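PDB 4LIH: gamma-glutamyl-gamma-aminobutyraldehyde dehydrogenase from Burkholderia cenocepacia, which probably oxidises gamma-glutamyl-gamma-aminobutyraldehyde and other aldehydes to the corresponding carboxylic acids with NAD(P)+ as electron acceptor. Local coordinates for residues A15-K20 with H105-S110; L112-A117 with G122-V127; A182-G187 with G482-L487; D291-T296 with A437-N442. All coordinates share one frame; numbering follows the deposited sequence.

Contact 1 of 4, residues A15-K20 with H105-S110; sequences ADWQHK and HLDELS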
loop_
_atom_site.group_PDB
_atom_site.type_symbol
_atom_site.label_atom_id
_atom_site.label_comp_id
_atom_site.label_asym_id
_atom_site.label_seq_id
_atom_site.Cartn_x
_atom_site.Cartn_y
_atom_site.Cartn_z
ATOM N N ALA A 15 35.540 15.236 32.972
ATOM C CA ALA A 15 36.680 16.124 32.738
ATOM C C ALA A 15 36.886 16.403 31.248
ATOM O O ALA A 15 37.200 17.531 30.862
ATOM C CB ALA A 15 37.959 15.527 33.362
ATOM N N ASP A 16 36.700 15.372 30.427
ATOM C CA ASP A 16 36.821 15.497 28.961
ATOM C C ASP A 16 35.778 16.480 28.426
ATOM O O ASP A 16 36.099 17.356 27.632
ATOM C CB ASP A 16 36.622 14.156 28.243
ATOM C CG ASP A 16 37.771 13.175 28.458
ATOM O OD1 ASP A 16 38.836 13.556 29.003
ATOM O OD2 ASP A 16 37.575 12.011 28.074
ATOM N N TRP A 17 34.536 16.340 28.885
ATOM C CA TRP A 17 33.460 17.233 28.435
ATOM C C TRP A 17 33.684 18.662 28.903
ATOM O O TRP A 17 33.458 19.602 28.134
ATOM C CB TRP A 17 32.083 16.719 28.871
ATOM C CG TRP A 17 31.678 15.465 28.148
ATOM C CD1 TRP A 17 31.489 14.234 28.691
ATOM C CD2 TRP A 17 31.433 15.327 26.737
ATOM N NE1 TRP A 17 31.142 13.337 27.719
ATOM C CE2 TRP A 17 31.105 13.975 26.506
ATOM C CE3 TRP A 17 31.446 16.218 25.658
ATOM C CZ2 TRP A 17 30.784 13.482 25.221
ATOM C CZ3 TRP A 17 31.134 15.726 24.372
ATOM C CH2 TRP A 17 30.794 14.367 24.178
ATOM N N GLN A 18 34.128 18.826 30.145
ATOM C CA GLN A 18 34.448 20.153 30.673
ATOM C C GLN A 18 35.551 20.826 29.861
ATOM O O GLN A 18 35.449 22.001 29.546
ATOM C CB GLN A 18 34.872 20.072 32.144
ATOM C CG GLN A 18 33.728 19.730 33.089
ATOM C CD GLN A 18 34.188 19.457 34.509
ATOM O OE1 GLN A 18 35.186 18.776 34.736
ATOM N NE2 GLN A 18 33.457 19.998 35.474
ATOM N N HIS A 19 36.587 20.075 29.502
ATOM C CA HIS A 19 37.651 20.616 28.662
ATOM C C HIS A 19 37.188 20.997 27.245
ATOM O O HIS A 19 37.530 22.053 26.748
ATOM C CB HIS A 19 38.815 19.643 28.563
ATOM C CG HIS A 19 40.044 20.264 27.981
ATOM N ND1 HIS A 19 40.448 20.042 26.681
ATOM C CD2 HIS A 19 40.929 21.144 28.506
ATOM C CE1 HIS A 19 41.546 20.735 26.440
ATOM N NE2 HIS A 19 41.853 21.422 27.527
ATOM N N LYS A 20 36.410 20.135 26.599
ATOM C CA LYS A 20 35.800 20.484 25.322
ATOM C C LYS A 20 34.914 21.752 25.443
ATOM O O LYS A 20 34.985 22.619 24.603
ATOM C CB LYS A 20 35.021 19.289 24.790
ATOM C CG LYS A 20 34.614 19.401 23.325
ATOM C CD LYS A 20 33.670 18.280 22.908
ATOM C CE LYS A 20 34.263 16.892 23.108
ATOM N NZ LYS A 20 35.367 16.537 22.165
ATOM N N HIS A 105 30.262 14.876 13.625
ATOM C CA HIS A 105 30.294 15.940 14.621
ATOM C C HIS A 105 29.442 15.608 15.851
ATOM O O HIS A 105 29.008 16.501 16.577
ATOM C CB HIS A 105 29.826 17.239 13.978
ATOM C CG HIS A 105 30.755 17.746 12.917
ATOM N ND1 HIS A 105 31.753 18.661 13.191
ATOM C CD2 HIS A 105 30.858 17.463 11.597
ATOM C CE1 HIS A 105 32.421 18.929 12.082
ATOM N NE2 HIS A 105 31.897 18.219 11.100
ATOM N N LEU A 106 29.228 14.326 16.110
ATOM C CA LEU A 106 28.332 13.952 17.200
ATOM C C LEU A 106 28.743 14.538 18.559
ATOM O O LEU A 106 27.867 14.970 19.308
ATOM C CB LEU A 106 28.154 12.440 17.314
ATOM C CG LEU A 106 27.245 12.043 18.493
ATOM C CD1 LEU A 106 26.238 10.978 18.109
ATOM C CD2 LEU A 106 28.064 11.590 19.674
ATOM N N ASP A 107 30.039 14.498 18.908
ATOM C CA ASP A 107 30.487 15.021 20.221
ATOM C C ASP A 107 30.177 16.521 20.371
ATOM O O ASP A 107 29.624 16.927 21.385
ATOM C CB ASP A 107 31.988 14.794 20.479
ATOM C CG ASP A 107 32.331 13.340 20.704
ATOM O OD1 ASP A 107 31.454 12.488 20.841
ATOM O OD2 ASP A 107 33.526 13.033 20.750
ATOM N N GLU A 108 30.516 17.309 19.358
ATOM C CA GLU A 108 30.220 18.746 19.338
ATOM C C GLU A 108 28.713 19.025 19.467
ATOM O O GLU A 108 28.292 19.871 20.266
ATOM C CB GLU A 108 30.739 19.402 18.063
ATOM C CG GLU A 108 30.587 20.904 18.036
ATOM C CD GLU A 108 30.814 21.511 16.678
ATOM O OE1 GLU A 108 31.088 20.767 15.705
ATOM O OE2 GLU A 108 30.718 22.742 16.581
ATOM N N LEU A 109 27.916 18.280 18.713
ATOM C CA LEU A 109 26.474 18.523 18.686
ATOM C C LEU A 109 25.855 18.102 20.022
ATOM O O LEU A 109 24.970 18.756 20.552
ATOM C CB LEU A 109 25.827 17.770 17.524
ATOM C CG LEU A 109 26.090 18.319 16.138
ATOM C CD1 LEU A 109 25.579 17.350 15.081
ATOM C CD2 LEU A 109 25.451 19.692 15.985
ATOM N N SER A 110 26.286 16.961 20.519
ATOM C CA SER A 110 25.847 16.498 21.825
ATOM C C SER A 110 26.202 17.519 22.923
ATOM O O SER A 110 25.360 17.832 23.781
ATOM C CB SER A 110 26.446 15.147 22.120
ATOM O OG SER A 110 26.021 14.181 21.188
#

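Contact 2 of 4, residues L112-A117 with G122-V127; sequences LETLDA and GDTTTV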
loop_
_atom_site.group_PDB
_atom_site.type_symbol
_atom_site.label_atom_id
_atom_site.label_comp_id
_atom_site.label_asym_id
_atom_site.label_seq_id
_atom_site.Cartn_x
_atom_site.Cartn_y
_atom_site.Cartn_z
ATOM N N LEU A 112 26.873 20.837 22.589
ATOM C CA LEU A 112 26.054 22.017 22.382
ATOM C C LEU A 112 24.655 21.849 22.972
ATOM O O LEU A 112 24.187 22.756 23.663
ATOM C CB LEU A 112 25.928 22.349 20.894
ATOM C CG LEU A 112 27.163 22.872 20.225
ATOM C CD1 LEU A 112 26.955 22.852 18.720
ATOM C CD2 LEU A 112 27.426 24.304 20.704
ATOM N N GLU A 113 24.023 20.694 22.726
ATOM C CA GLU A 113 22.675 20.400 23.230
ATOM C C GLU A 113 22.603 20.359 24.750
ATOM O O GLU A 113 21.618 20.811 25.330
ATOM C CB GLU A 113 22.161 19.038 22.683
ATOM C CG GLU A 113 20.638 18.810 22.757
ATOM C CD GLU A 113 19.923 19.467 21.590
ATOM O OE1 GLU A 113 20.328 20.555 21.163
ATOM O OE2 GLU A 113 19.008 18.873 21.037
ATOM N N THR A 114 23.619 19.755 25.362
ATOM C CA THR A 114 23.726 19.591 26.824
ATOM C C THR A 114 23.988 20.967 27.468
ATOM O O THR A 114 23.354 21.304 28.447
ATOM C CB THR A 114 24.854 18.591 27.197
ATOM O OG1 THR A 114 24.450 17.241 26.885
ATOM C CG2 THR A 114 25.238 18.687 28.663
ATOM N N LEU A 115 24.883 21.766 26.876
ATOM C CA LEU A 115 25.089 23.144 27.366
ATOM C C LEU A 115 23.880 24.055 27.258
ATOM O O LEU A 115 23.581 24.798 28.188
ATOM C CB LEU A 115 26.252 23.817 26.621
ATOM C CG LEU A 115 27.601 23.169 26.878
ATOM C CD1 LEU A 115 28.632 23.711 25.869
ATOM C CD2 LEU A 115 28.048 23.383 28.311
ATOM N N ASP A 116 23.199 23.974 26.117
ATOM C CA ASP A 116 22.110 24.871 25.734
ATOM C C ASP A 116 20.838 24.584 26.548
ATOM O O ASP A 116 20.156 25.503 27.015
ATOM C CB ASP A 116 21.865 24.676 24.213
ATOM C CG ASP A 116 21.174 25.859 23.537
ATOM O OD1 ASP A 116 20.996 26.900 24.213
ATOM O OD2 ASP A 116 20.823 25.748 22.314
ATOM N N ALA A 117 20.535 23.298 26.738
ATOM C CA ALA A 117 19.205 22.903 27.235
ATOM C C ALA A 117 19.236 22.126 28.550
ATOM O O ALA A 117 18.179 21.810 29.063
ATOM C CB ALA A 117 18.497 22.088 26.169
ATOM N N GLY A 122 25.009 11.937 28.674
ATOM C CA GLY A 122 24.788 10.514 28.438
ATOM C C GLY A 122 23.534 10.321 27.558
ATOM O O GLY A 122 23.410 9.329 26.827
ATOM N N ASP A 123 22.590 11.250 27.649
ATOM C CA ASP A 123 21.388 11.260 26.825
ATOM C C ASP A 123 21.619 11.826 25.417
ATOM O O ASP A 123 21.202 11.234 24.400
ATOM C CB ASP A 123 20.285 12.093 27.528
ATOM C CG ASP A 123 19.735 11.441 28.851
ATOM O OD1 ASP A 123 20.080 10.286 29.204
ATOM O OD2 ASP A 123 18.852 12.076 29.501
ATOM N N THR A 124 22.245 13.005 25.337
ATOM C CA THR A 124 22.421 13.693 24.040
ATOM C C THR A 124 23.312 12.950 23.053
ATOM O O THR A 124 23.084 12.999 21.840
ATOM C CB THR A 124 22.896 15.153 24.168
ATOM O OG1 THR A 124 24.181 15.221 24.816
ATOM C CG2 THR A 124 21.864 15.963 24.908
ATOM N N THR A 125 24.318 12.256 23.583
ATOM C CA THR A 125 25.211 11.455 22.780
ATOM C C THR A 125 24.603 10.173 22.242
ATOM O O THR A 125 25.110 9.624 21.254
ATOM C CB THR A 125 26.504 11.085 23.539
ATOM O OG1 THR A 125 26.177 10.347 24.720
ATOM C CG2 THR A 125 27.301 12.340 23.905
ATOM N N THR A 126 23.521 9.698 22.869
ATOM C CA THR A 126 22.950 8.427 22.537
ATOM C C THR A 126 21.496 8.452 22.041
ATOM O O THR A 126 21.096 7.573 21.294
ATOM C CB THR A 126 23.012 7.461 23.732
ATOM O OG1 THR A 126 22.199 7.966 24.803
ATOM C CG2 THR A 126 24.436 7.309 24.179
ATOM N N VAL A 127 20.723 9.436 22.453
ATOM C CA VAL A 127 19.326 9.558 22.072
ATOM C C VAL A 127 19.182 10.700 21.084
ATOM O O VAL A 127 18.759 10.482 19.954
ATOM C CB VAL A 127 18.428 9.759 23.312
ATOM C CG1 VAL A 127 17.006 10.161 22.918
ATOM C CG2 VAL A 127 18.439 8.504 24.204
#

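Contact 3 of 4, residues A182-G187 with G482-L487; sequences AAWKFG and GRDKSL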
loop_
_atom_site.group_PDB
_atom_site.type_symbol
_atom_site.label_atom_id
_atom_site.label_comp_id
_atom_site.label_asym_id
_atom_site.label_seq_id
_atom_site.Cartn_x
_atom_site.Cartn_y
_atom_site.Cartn_z
ATOM N N ALA A 182 13.554 19.231 15.868
ATOM C CA ALA A 182 13.915 19.939 14.621
ATOM C C ALA A 182 13.979 18.944 13.464
ATOM O O ALA A 182 13.306 19.107 12.434
ATOM C CB ALA A 182 15.224 20.728 14.788
ATOM N N ALA A 183 14.767 17.895 13.644
ATOM C CA ALA A 183 14.964 16.884 12.609
ATOM C C ALA A 183 13.657 16.136 12.259
ATOM O O ALA A 183 13.446 15.759 11.124
ATOM C CB ALA A 183 15.998 15.902 13.074
ATOM N N TRP A 184 12.784 15.906 13.243
ATOM C CA TRP A 184 11.458 15.277 12.959
ATOM C C TRP A 184 10.622 16.122 11.979
ATOM O O TRP A 184 9.812 15.587 11.219
ATOM C CB TRP A 184 10.644 15.083 14.256
ATOM C CG TRP A 184 11.045 13.891 15.032
ATOM C CD1 TRP A 184 12.205 13.182 14.897
ATOM C CD2 TRP A 184 10.305 13.247 16.074
ATOM N NE1 TRP A 184 12.242 12.153 15.810
ATOM C CE2 TRP A 184 11.080 12.158 16.529
ATOM C CE3 TRP A 184 9.069 13.502 16.690
ATOM C CZ2 TRP A 184 10.661 11.300 17.570
ATOM C CZ3 TRP A 184 8.628 12.622 17.707
ATOM C CH2 TRP A 184 9.443 11.553 18.137
ATOM N N LYS A 185 10.806 17.438 12.033
ATOM C CA LYS A 185 10.249 18.338 11.014
ATOM C C LYS A 185 11.076 18.364 9.732
ATOM O O LYS A 185 10.555 18.086 8.657
ATOM C CB LYS A 185 10.081 19.775 11.514
ATOM C CG LYS A 185 9.370 19.971 12.852
ATOM C CD LYS A 185 8.074 19.232 13.008
ATOM C CE LYS A 185 7.478 19.589 14.354
ATOM N NZ LYS A 185 6.322 18.723 14.694
ATOM N N PHE A 186 12.359 18.700 9.805
ATOM C CA PHE A 186 13.101 18.955 8.561
ATOM C C PHE A 186 13.496 17.692 7.777
ATOM O O PHE A 186 13.755 17.767 6.580
ATOM C CB PHE A 186 14.302 19.905 8.786
ATOM C CG PHE A 186 15.416 19.368 9.656
ATOM C CD1 PHE A 186 16.173 18.259 9.280
ATOM C CD2 PHE A 186 15.805 20.055 10.801
ATOM C CE1 PHE A 186 17.210 17.823 10.072
ATOM C CE2 PHE A 186 16.851 19.620 11.588
ATOM C CZ PHE A 186 17.570 18.512 11.222
ATOM N N GLY A 187 13.637 16.583 8.466
ATOM C CA GLY A 187 13.909 15.275 7.819
ATOM C C GLY A 187 12.882 14.937 6.766
ATOM O O GLY A 187 13.189 14.878 5.567
ATOM N N GLY A 482 -2.093 15.491 13.038
ATOM C CA GLY A 482 -1.031 15.019 12.134
ATOM C C GLY A 482 -0.063 14.197 12.955
ATOM O O GLY A 482 -0.239 14.075 14.173
ATOM N N ARG A 483 0.932 13.624 12.266
ATOM C CA ARG A 483 1.883 12.759 12.859
ATOM C C ARG A 483 3.326 13.126 12.402
ATOM O O ARG A 483 3.601 13.450 11.249
ATOM C CB ARG A 483 1.555 11.318 12.508
ATOM C CG ARG A 483 0.141 10.854 12.880
ATOM C CD ARG A 483 0.113 10.710 14.366
ATOM N NE ARG A 483 -1.115 10.201 14.925
ATOM C CZ ARG A 483 -2.126 10.942 15.333
ATOM N NH1 ARG A 483 -2.106 12.252 15.211
ATOM N NH2 ARG A 483 -3.146 10.346 15.898
ATOM N N ASP A 484 4.254 12.980 13.323
ATOM C CA ASP A 484 5.667 12.895 13.066
ATOM C C ASP A 484 6.152 11.443 13.015
ATOM O O ASP A 484 5.461 10.525 13.516
ATOM C CB ASP A 484 6.421 13.704 14.135
ATOM C CG ASP A 484 6.310 15.246 13.957
ATOM O OD1 ASP A 484 5.780 15.792 12.964
ATOM O OD2 ASP A 484 6.793 15.958 14.885
ATOM N N LYS A 485 7.322 11.232 12.368
ATOM C CA LYS A 485 7.826 9.900 12.060
ATOM C C LYS A 485 6.886 9.146 11.074
ATOM O O LYS A 485 5.707 9.523 10.896
ATOM C CB LYS A 485 8.061 9.061 13.334
ATOM C CG LYS A 485 8.835 9.757 14.462
ATOM C CD LYS A 485 9.457 8.752 15.447
ATOM C CE LYS A 485 8.434 7.950 16.214
ATOM N NZ LYS A 485 9.104 6.955 17.070
ATOM N N SER A 486 7.419 8.106 10.445
ATOM C CA SER A 486 6.734 7.209 9.521
ATOM C C SER A 486 6.471 7.936 8.235
ATOM O O SER A 486 6.652 9.164 8.157
ATOM C CB SER A 486 5.400 6.710 10.083
ATOM O OG SER A 486 4.350 7.623 9.857
ATOM N N LEU A 487 6.036 7.183 7.240
ATOM C CA LEU A 487 5.738 7.755 5.924
ATOM C C LEU A 487 4.603 8.756 6.012
ATOM O O LEU A 487 4.544 9.674 5.210
ATOM C CB LEU A 487 5.394 6.687 4.893
ATOM C CG LEU A 487 6.550 5.743 4.569
ATOM C CD1 LEU A 487 5.978 4.653 3.669
ATOM C CD2 LEU A 487 7.659 6.477 3.884
HETATM O O HOH W 1 9.498 12.785 11.681
HETATM O O HOH W 2 7.160 16.116 10.883
#

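Contact 4 of 4, residues D291-T296 with A437-N442; sequences DRAAQT and AVWTSN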
loop_
_atom_site.group_PDB
_atom_site.type_symbol
_atom_site.label_atom_id
_atom_site.label_comp_id
_atom_site.label_asym_id
_atom_site.label_seq_id
_atom_site.Cartn_x
_atom_site.Cartn_y
_atom_site.Cartn_z
ATOM N N ASP A 291 9.266 -5.267 38.364
ATOM C CA ASP A 291 10.499 -4.508 38.489
ATOM C C ASP A 291 10.781 -3.674 37.256
ATOM O O ASP A 291 11.051 -2.473 37.382
ATOM C CB ASP A 291 11.684 -5.433 38.803
ATOM C CG ASP A 291 11.577 -6.017 40.173
ATOM O OD1 ASP A 291 11.414 -5.219 41.114
ATOM O OD2 ASP A 291 11.603 -7.257 40.313
ATOM N N ARG A 292 10.705 -4.294 36.079
ATOM C CA ARG A 292 10.851 -3.525 34.826
ATOM C C ARG A 292 9.774 -2.457 34.750
ATOM O O ARG A 292 10.056 -1.313 34.406
ATOM C CB ARG A 292 10.813 -4.396 33.560
ATOM C CG ARG A 292 11.042 -3.580 32.275
ATOM C CD ARG A 292 11.499 -4.429 31.079
ATOM N NE ARG A 292 10.443 -5.287 30.547
ATOM C CZ ARG A 292 9.468 -4.874 29.723
ATOM N NH1 ARG A 292 9.452 -3.642 29.313
ATOM N NH2 ARG A 292 8.522 -5.714 29.290
ATOM N N ALA A 293 8.542 -2.818 35.080
ATOM C CA ALA A 293 7.463 -1.827 35.053
ATOM C C ALA A 293 7.735 -0.631 35.965
ATOM O O ALA A 293 7.457 0.498 35.575
ATOM C CB ALA A 293 6.112 -2.466 35.358
ATOM N N ALA A 294 8.273 -0.862 37.182
ATOM C CA ALA A 294 8.534 0.227 38.132
ATOM C C ALA A 294 9.675 1.091 37.658
ATOM O O ALA A 294 9.595 2.316 37.762
ATOM C CB ALA A 294 8.862 -0.308 39.524
ATOM N N GLN A 295 10.744 0.458 37.162
ATOM C CA GLN A 295 11.866 1.181 36.580
ATOM C C GLN A 295 11.464 1.997 35.381
ATOM O O GLN A 295 11.890 3.125 35.246
ATOM C CB GLN A 295 13.008 0.236 36.219
ATOM C CG GLN A 295 13.709 -0.261 37.491
ATOM C CD GLN A 295 14.599 -1.430 37.253
ATOM O OE1 GLN A 295 14.807 -1.853 36.102
ATOM N NE2 GLN A 295 15.122 -2.005 38.351
ATOM N N THR A 296 10.617 1.428 34.545
ATOM C CA THR A 296 10.143 2.111 33.302
ATOM C C THR A 296 9.169 3.242 33.651
ATOM O O THR A 296 9.162 4.265 32.973
ATOM C CB THR A 296 9.498 1.066 32.370
ATOM O OG1 THR A 296 10.487 0.089 32.060
ATOM C CG2 THR A 296 8.973 1.639 31.072
ATOM N N ALA A 437 -0.138 3.885 28.010
ATOM C CA ALA A 437 0.425 2.521 28.110
ATOM C C ALA A 437 -0.360 1.607 29.019
ATOM O O ALA A 437 -1.097 2.094 29.885
ATOM C CB ALA A 437 1.846 2.617 28.593
ATOM N N VAL A 438 -0.257 0.282 28.778
ATOM C CA VAL A 438 -0.853 -0.716 29.644
ATOM C C VAL A 438 0.130 -1.870 29.850
ATOM O O VAL A 438 0.861 -2.243 28.924
ATOM C CB VAL A 438 -2.237 -1.237 29.151
ATOM C CG1 VAL A 438 -2.165 -1.825 27.736
ATOM C CG2 VAL A 438 -2.820 -2.166 30.192
ATOM N N TRP A 439 0.196 -2.348 31.096
ATOM C CA TRP A 439 1.074 -3.478 31.448
ATOM C C TRP A 439 0.249 -4.655 31.907
ATOM O O TRP A 439 -0.403 -4.587 32.963
ATOM C CB TRP A 439 2.075 -3.118 32.548
ATOM C CG TRP A 439 3.014 -1.989 32.180
ATOM C CD1 TRP A 439 2.671 -0.682 32.010
ATOM C CD2 TRP A 439 4.422 -2.078 31.869
ATOM N NE1 TRP A 439 3.756 0.040 31.678
ATOM C CE2 TRP A 439 4.845 -0.782 31.538
ATOM C CE3 TRP A 439 5.356 -3.124 31.856
ATOM C CZ2 TRP A 439 6.184 -0.478 31.244
ATOM C CZ3 TRP A 439 6.677 -2.843 31.520
ATOM C CH2 TRP A 439 7.078 -1.524 31.202
ATOM N N THR A 440 0.327 -5.753 31.149
ATOM C CA THR A 440 -0.446 -6.956 31.398
ATOM C C THR A 440 0.163 -8.122 30.627
ATOM O O THR A 440 0.682 -7.953 29.517
ATOM C CB THR A 440 -1.934 -6.803 31.006
ATOM O OG1 THR A 440 -2.644 -8.002 31.332
ATOM C CG2 THR A 440 -2.120 -6.492 29.491
ATOM N N SER A 441 0.081 -9.316 31.230
ATOM C CA SER A 441 0.527 -10.531 30.581
ATOM C C SER A 441 -0.560 -11.178 29.718
ATOM O O SER A 441 -0.276 -12.120 28.983
ATOM C CB SER A 441 1.051 -11.537 31.641
ATOM O OG SER A 441 0.010 -11.851 32.550
ATOM N N ASN A 442 -1.793 -10.681 29.807
ATOM C CA ASN A 442 -2.959 -11.343 29.235
ATOM C C ASN A 442 -3.182 -10.859 27.811
ATOM O O ASN A 442 -3.239 -9.674 27.578
ATOM C CB ASN A 442 -4.204 -11.053 30.073
ATOM C CG ASN A 442 -5.426 -11.810 29.600
ATOM O OD1 ASN A 442 -6.156 -11.361 28.724
ATOM N ND2 ASN A 442 -5.656 -12.985 30.180
#

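Contact 1 of 4, residues A15-K20 with H105-S110
The indole of Trp-17 meets Asp-107 with its edge: the backbone O of Asp-107 lies near the ring plane, 3.6 Å from CZ3 of Trp-17. Beside it stands the Asp-107 carboxylate, its plane turned 80° from the ring, with OD1 3.9 Å from CH2 of Trp-17. Ring carbons CZ3 and CH2 thus lie near a backbone and a side-chain oxygen of one residue, and no hydrogen bond spans the contact. Trp-17 reaches this place from a CB that does not itself point at the other helix; with CG beside the backbone N (chi1 -69°), the six-membered ring is carried across the gap. Lys-20 crosses the Asp-107 side chain at about a right angle. Its chain leaves anti to the backbone N and then bends at chi3 and chi4, which brings CE to 4.1 Å from CB of Asp-107. The ammonium stays 4.2 Å from OD2 of Asp-107, measured from NZ of Lys-20, too far for a salt bridge, so any attraction is long-range. Leu-12, Leu-111 and Ile-121 pack around the tryptophan. The geometry is that of helix-on-helix packing at the periphery: N-terminal helix 14-23 rests through the tryptophan edge and the Lys-20 chain on the first turn of helix 106-117 in an aldehyde dehydrogenase fold.

Contact 2 of 4, residues L112-A117 with G122-V127
Thr-124 reaches across to Glu-113 and Thr-114 inside a helix-loop-helix unit, where helix 106-117 is followed after a short turn by helix 121-142. Starting at its root, CB of Thr-124 lies 3.8 Å from OG1 of Thr-114. The methyl branch then faces two residues: CG2 of Thr-124 is 3.5 Å from OG1 of Thr-114 and 3.8 Å from CG of Glu-113. The hydroxyl branch, placed between the backbone N and the carbonyl carbon (chi1 61°), brings OG1 of Thr-124 to 2.9 Å from OG1 of Thr-114. Each hydroxyl also has a carbonyl partner, Ser-110 O for Thr-124 and Lys-119 O for Thr-114, so the pair is part of a small polar network within a buried interface. Glu-113 offers only its aliphatic part here. Its chain bends at chi2 (82°), and the carboxylate turns off to Thr-207 OG1 and the backbone N of Ile-179, which ties this helix to further parts of the fold. From Thr-124 on the helix widens into a pi-type turn at 124-127. Across its start, OG1 of Thr-126 donates back to the O of Gly-122 at 2.7 Å, in the carbonyl plane of Gly-122.

Contact 3 of 4, residues A182-G187 with G482-L487
A salt bridge joins Lys-185 to Asp-484: NZ of Lys-185 donates to OD2 of Asp-484 over 2.8 Å and takes its syn lone pair, on the side of the other oxygen. Although CB of Lys-185 points away from the loop, a bend at chi2 (-49°) swings the chain round, and NZ is gripped a second time by Thr-250 OG1. Two waters extend the link. Both donate to the backbone O of Trp-184; one of them also donates to OD1 of Asp-484, while the other accepts from the N of Lys-485, 2.8 Å away. Outside this polar layer lies Trp-184. CG of Lys-485 sits over one ring face, 3.9 Å from the centroid of the six-membered ring and 11° off its normal, a CH-pi contact, and CD follows at 3.5 Å from CZ2 of Trp-184. CB of Asp-484 approaches CE3 of Trp-184 to 3.7 Å. The ammonium of Lys-485 leaves for Asp-468 O, and Phe-473 meets the indole edge-to-face. The side chain of Asp-484 comes within about 4 Å of that of Glu-274, the predicted active-site residue, so this ion pair and its waters probably form a polar second shell that helps to fix the loop beside the catalytic pocket.

Contact 4 of 4, residues D291-T296 with A437-N442
Apolar contacts dominate, and all of them fall on Trp-439. CB of Ala-293 sits over one face of the indole, 3.9 Å from the centroid of the six-membered ring and 20° off its normal, a CH-pi contact displaced toward the rim and approaching CE3 of Trp-439 to 3.6 Å. Thr-296 comes from another direction: its methyl carbon CG2 lies near the ring plane, at the edge, 3.5 Å from CZ2 of Trp-439. That follows from a first torsion which sets CG2 anti to the backbone N and turns OG1 back on its own helix, donating to the O of Arg-292 at 2.8 Å. The charged group meets the ring obliquely. A bend at chi3 lays one face of the Arg-292 guanidinium over CZ3 of Trp-439, with NH1 3.6 Å from that carbon, yet the two planes stand 47° apart, so this is no parallel stack. Polar ends are held outside the pair: NH1 of Arg-292 by Asn-461 O, and NE1 of Trp-439 by Asn-281 OD1. Segments 291-296 and 437-439 run nearly antiparallel, at 155°, with axes 10.9 Å apart. Helix 290-302 connects parallel strands 280-283 and 314-318, a beta-alpha-beta crossover, and through Trp-439 it packs on strand 435-439, which lies between strands 280-283 and 457-460.

From the N terminus, contact 1 closes first, bringing helix 14-23 back to helix 106-117 across 84 intervening residues. Contact 2 follows at once on the same helix and closes a four-residue turn into helix 121-142, so the two contacts adjoin on helix 106-117. Contact 3 then opens on helix 178-191 and closes only at 482-487, a span of 294 residues. Contact 4 opens and closes within that span, with its centre about 28 Å from that of contact 3. No pair crosses. Contact 3 thus bridges distant parts of the chain, while contact 4 ties helix 290-302 to strand 435-439 of the sheet that also holds strands 280-283 and 457-460.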